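Local structure of N5-carboxyaminoimidazole ribonucleotide synthetase (Bacillus anthracis, 3QFF) at residues A[142-146]-A[186-190]. The protein catalyses, in purine biosynthesis, the ATP-dependent carboxylation of 5-aminoimidazole ribonucleotide by bicarbonate to N5-carboxyaminoimidazole ribonucleotide. Residues are numbered along the deposited sequence; the frame is centred on the assembly and turned at random.
Sequences AIAEL and ILEKW. With ADP (adenosine-5'-diphosphate), chain C.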
loop_
_atom_site.group_PDB
_atom_site.type_symbol
_atom_site.label_atom_id
_atom_site.label_comp_id
_atom_site.label_asym_id
_atom_site.label_seq_id
_atom_site.Cartn_x
_atom_site.Cartn_y
_atom_site.Cartn_z
ATOM N N ALA A 142 -16.715 36.506 -29.065
ATOM C CA ALA A 142 -15.567 35.896 -28.385
ATOM C C ALA A 142 -14.388 35.702 -29.335
ATOM O O ALA A 142 -13.269 36.101 -29.020
ATOM C CB ALA A 142 -15.957 34.573 -27.720
ATOM N N ILE A 143 -14.643 35.098 -30.496
ATOM C CA ILE A 143 -13.631 34.996 -31.565
ATOM C C ILE A 143 -12.998 36.363 -31.868
ATOM O O ILE A 143 -11.775 36.475 -31.993
ATOM C CB ILE A 143 -14.218 34.397 -32.860
ATOM C CG1 ILE A 143 -14.681 32.955 -32.625
ATOM C CG2 ILE A 143 -13.184 34.446 -33.991
ATOM C CD1 ILE A 143 -15.698 32.458 -33.634
ATOM N N ALA A 144 -13.834 37.394 -31.974
ATOM C CA ALA A 144 -13.361 38.749 -32.248
ATOM C C ALA A 144 -12.409 39.257 -31.164
ATOM O O ALA A 144 -11.330 39.770 -31.481
ATOM C CB ALA A 144 -14.540 39.710 -32.427
ATOM N N GLU A 145 -12.810 39.105 -29.900
ATOM C CA GLU A 145 -12.036 39.595 -28.747
ATOM C C GLU A 145 -10.730 38.829 -28.530
ATOM O O GLU A 145 -9.689 39.437 -28.262
ATOM C CB GLU A 145 -12.858 39.522 -27.453
ATOM C CG GLU A 145 -13.950 40.573 -27.280
ATOM C CD GLU A 145 -14.910 40.214 -26.149
ATOM O OE1 GLU A 145 -15.626 39.187 -26.271
ATOM O OE2 GLU A 145 -14.948 40.948 -25.133
ATOM N N LEU A 146 -10.792 37.500 -28.632
ATOM C CA LEU A 146 -9.660 36.642 -28.268
ATOM C C LEU A 146 -8.759 36.268 -29.442
ATOM O O LEU A 146 -7.596 35.907 -29.237
ATOM C CB LEU A 146 -10.131 35.367 -27.546
ATOM C CG LEU A 146 -10.963 35.452 -26.261
ATOM C CD1 LEU A 146 -11.046 34.075 -25.608
ATOM C CD2 LEU A 146 -10.408 36.477 -25.275
ATOM N N ILE A 186 -17.286 27.592 -23.257
ATOM C CA ILE A 186 -16.354 28.635 -22.938
ATOM C C ILE A 186 -15.333 28.661 -24.080
ATOM O O ILE A 186 -14.957 27.613 -24.596
ATOM C CB ILE A 186 -15.680 28.355 -21.551
ATOM C CG1 ILE A 186 -14.880 29.547 -21.059
ATOM C CG2 ILE A 186 -14.804 27.083 -21.568
ATOM C CD1 ILE A 186 -14.171 29.250 -19.731
ATOM N N LEU A 187 -14.915 29.851 -24.487
ATOM C CA LEU A 187 -13.793 29.979 -25.406
ATOM C C LEU A 187 -12.595 30.539 -24.654
ATOM O O LEU A 187 -12.711 31.561 -23.979
ATOM C CB LEU A 187 -14.132 30.887 -26.589
ATOM C CG LEU A 187 -13.089 30.939 -27.726
ATOM C CD1 LEU A 187 -13.314 29.801 -28.691
ATOM C CD2 LEU A 187 -13.139 32.267 -28.471
ATOM N N GLU A 188 -11.453 29.863 -24.783
ATOM C CA GLU A 188 -10.214 30.269 -24.117
ATOM C C GLU A 188 -9.124 30.624 -25.118
ATOM O O GLU A 188 -8.992 29.958 -26.150
ATOM C CB GLU A 188 -9.677 29.133 -23.255
ATOM C CG GLU A 188 -10.592 28.646 -22.148
ATOM C CD GLU A 188 -9.962 27.507 -21.361
ATOM O OE1 GLU A 188 -10.695 26.824 -20.619
ATOM O OE2 GLU A 188 -8.736 27.280 -21.501
ATOM N N LYS A 189 -8.333 31.647 -24.799
ATOM C CA LYS A 189 -7.105 31.930 -25.545
ATOM C C LYS A 189 -6.174 30.734 -25.496
ATOM O O LYS A 189 -6.022 30.095 -24.456
ATOM C CB LYS A 189 -6.377 33.152 -24.987
ATOM C CG LYS A 189 -6.446 34.389 -25.857
ATOM C CD LYS A 189 -5.674 35.538 -25.225
ATOM C CE LYS A 189 -6.130 36.891 -25.767
ATOM N NZ LYS A 189 -6.154 37.930 -24.698
ATOM N N TRP A 190 -5.569 30.428 -26.637
ATOM C CA TRP A 190 -4.560 29.384 -26.722
ATOM C C TRP A 190 -3.345 29.793 -25.903
ATOM O O TRP A 190 -2.799 30.884 -26.085
ATOM C CB TRP A 190 -4.155 29.157 -28.180
ATOM C CG TRP A 190 -3.133 28.078 -28.384
ATOM C CD1 TRP A 190 -1.773 28.237 -28.508
ATOM C CD2 TRP A 190 -3.387 26.673 -28.506
ATOM N NE1 TRP A 190 -1.170 27.013 -28.690
ATOM C CE2 TRP A 190 -2.135 26.037 -28.698
ATOM C CE3 TRP A 190 -4.549 25.889 -28.472
ATOM C CZ2 TRP A 190 -2.013 24.649 -28.848
ATOM C CZ3 TRP A 190 -4.428 24.507 -28.625
ATOM C CH2 TRP A 190 -3.166 23.903 -28.810
HETATM P PB ADP C . -10.380 17.854 -20.451
HETATM O O1B ADP C . -11.089 17.032 -21.502
HETATM O O2B ADP C . -11.304 18.328 -19.350
HETATM O O3B ADP C . -9.095 17.225 -19.967
HETATM P PA ADP C . -8.784 20.260 -20.864
HETATM O O1A ADP C . -7.855 19.671 -19.822
HETATM O O2A ADP C . -9.401 21.623 -20.649
HETATM O O3A ADP C . -9.964 19.211 -21.240
HETATM O "O5'" ADP C . -7.966 20.360 -22.244
HETATM C "C5'" ADP C . -7.523 19.173 -22.898
HETATM C "C4'" ADP C . -6.174 19.432 -23.551
HETATM O "O4'" ADP C . -6.300 20.507 -24.484
HETATM C "C3'" ADP C . -5.122 19.855 -22.537
HETATM O "O3'" ADP C . -4.332 18.739 -22.116
HETATM C "C2'" ADP C . -4.295 20.894 -23.269
HETATM O "O2'" ADP C . -3.148 20.275 -23.858
HETATM C "C1'" ADP C . -5.197 21.413 -24.378
HETATM N N9 ADP C . -5.686 22.780 -24.044
HETATM C C8 ADP C . -6.827 23.074 -23.385
HETATM N N7 ADP C . -6.982 24.414 -23.242
HETATM C C5 ADP C . -5.925 25.008 -23.821
HETATM C C6 ADP C . -5.465 26.404 -24.027
HETATM N N6 ADP C . -6.188 27.459 -23.574
HETATM N N1 ADP C . -4.292 26.585 -24.685
HETATM C C2 ADP C . -3.559 25.552 -25.141
HETATM N N3 ADP C . -3.919 24.265 -24.987
HETATM C C4 ADP C . -5.072 23.930 -24.351
#
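Leu-146 and Leu-187 carry the apolar side of this helix-on-strand contact, each directing its CB toward the other segment. The methyl CD1 of Leu-146 lies over the strand backbone, 3.4 Å from Leu-187 O and 3.7 Å from Lys-189 N, and also packs on CD2 of Leu-187. With CG of Leu-187 anti to its own N (chi1 -172°), that CD2 reaches the helix one turn earlier, where it sits 3.7 Å from Ala-142 CB and close to the backbone N of Ile-143; the CG1 of Ile-143 touches it more loosely. Beyond the leucines, Lys-189 lays its aliphatic chain along the end of the helix, CG 4.2 Å from Leu-146 CB, while its NZ makes a weak hydrogen bond to Thr-129 OG1.

Polar interactions belong to the other side of the strand, where Glu-188 turns away from the helix and the adenine of ADP binds. The amino group N6 donates to Lys-189 O at 2.8 Å and, less tightly, to Glu-188 OE2 at 3.3 Å, so two acceptors read its two hydrogens. Salt bridges from Glu-188 OE1 to Lys-153 and Lys-117 probably help to fix the carboxylate and offset its charge. Past the strand end, Trp-190 turns one face of its indole to the adenine, with ADP C2 3.4 Å from the plane of the Trp-190 ring and nearer its margin than its middle.

The strand thus turns Leu-187 to the helix and Glu-188 to the nucleotide, while Lys-189 serves both, within the ATP-grasp domain. The axes of segments 142-146 and 186-189 run nearly parallel, 9.2 Å apart at closest approach and inclined by 15°; helix 136-146 covers an antiparallel sheet in which strand 185-189 lies between strands 130-133 and 150-154, and Leu-167, on the outer strand 164-167, adds to the packing around Ile-143 and Leu-187.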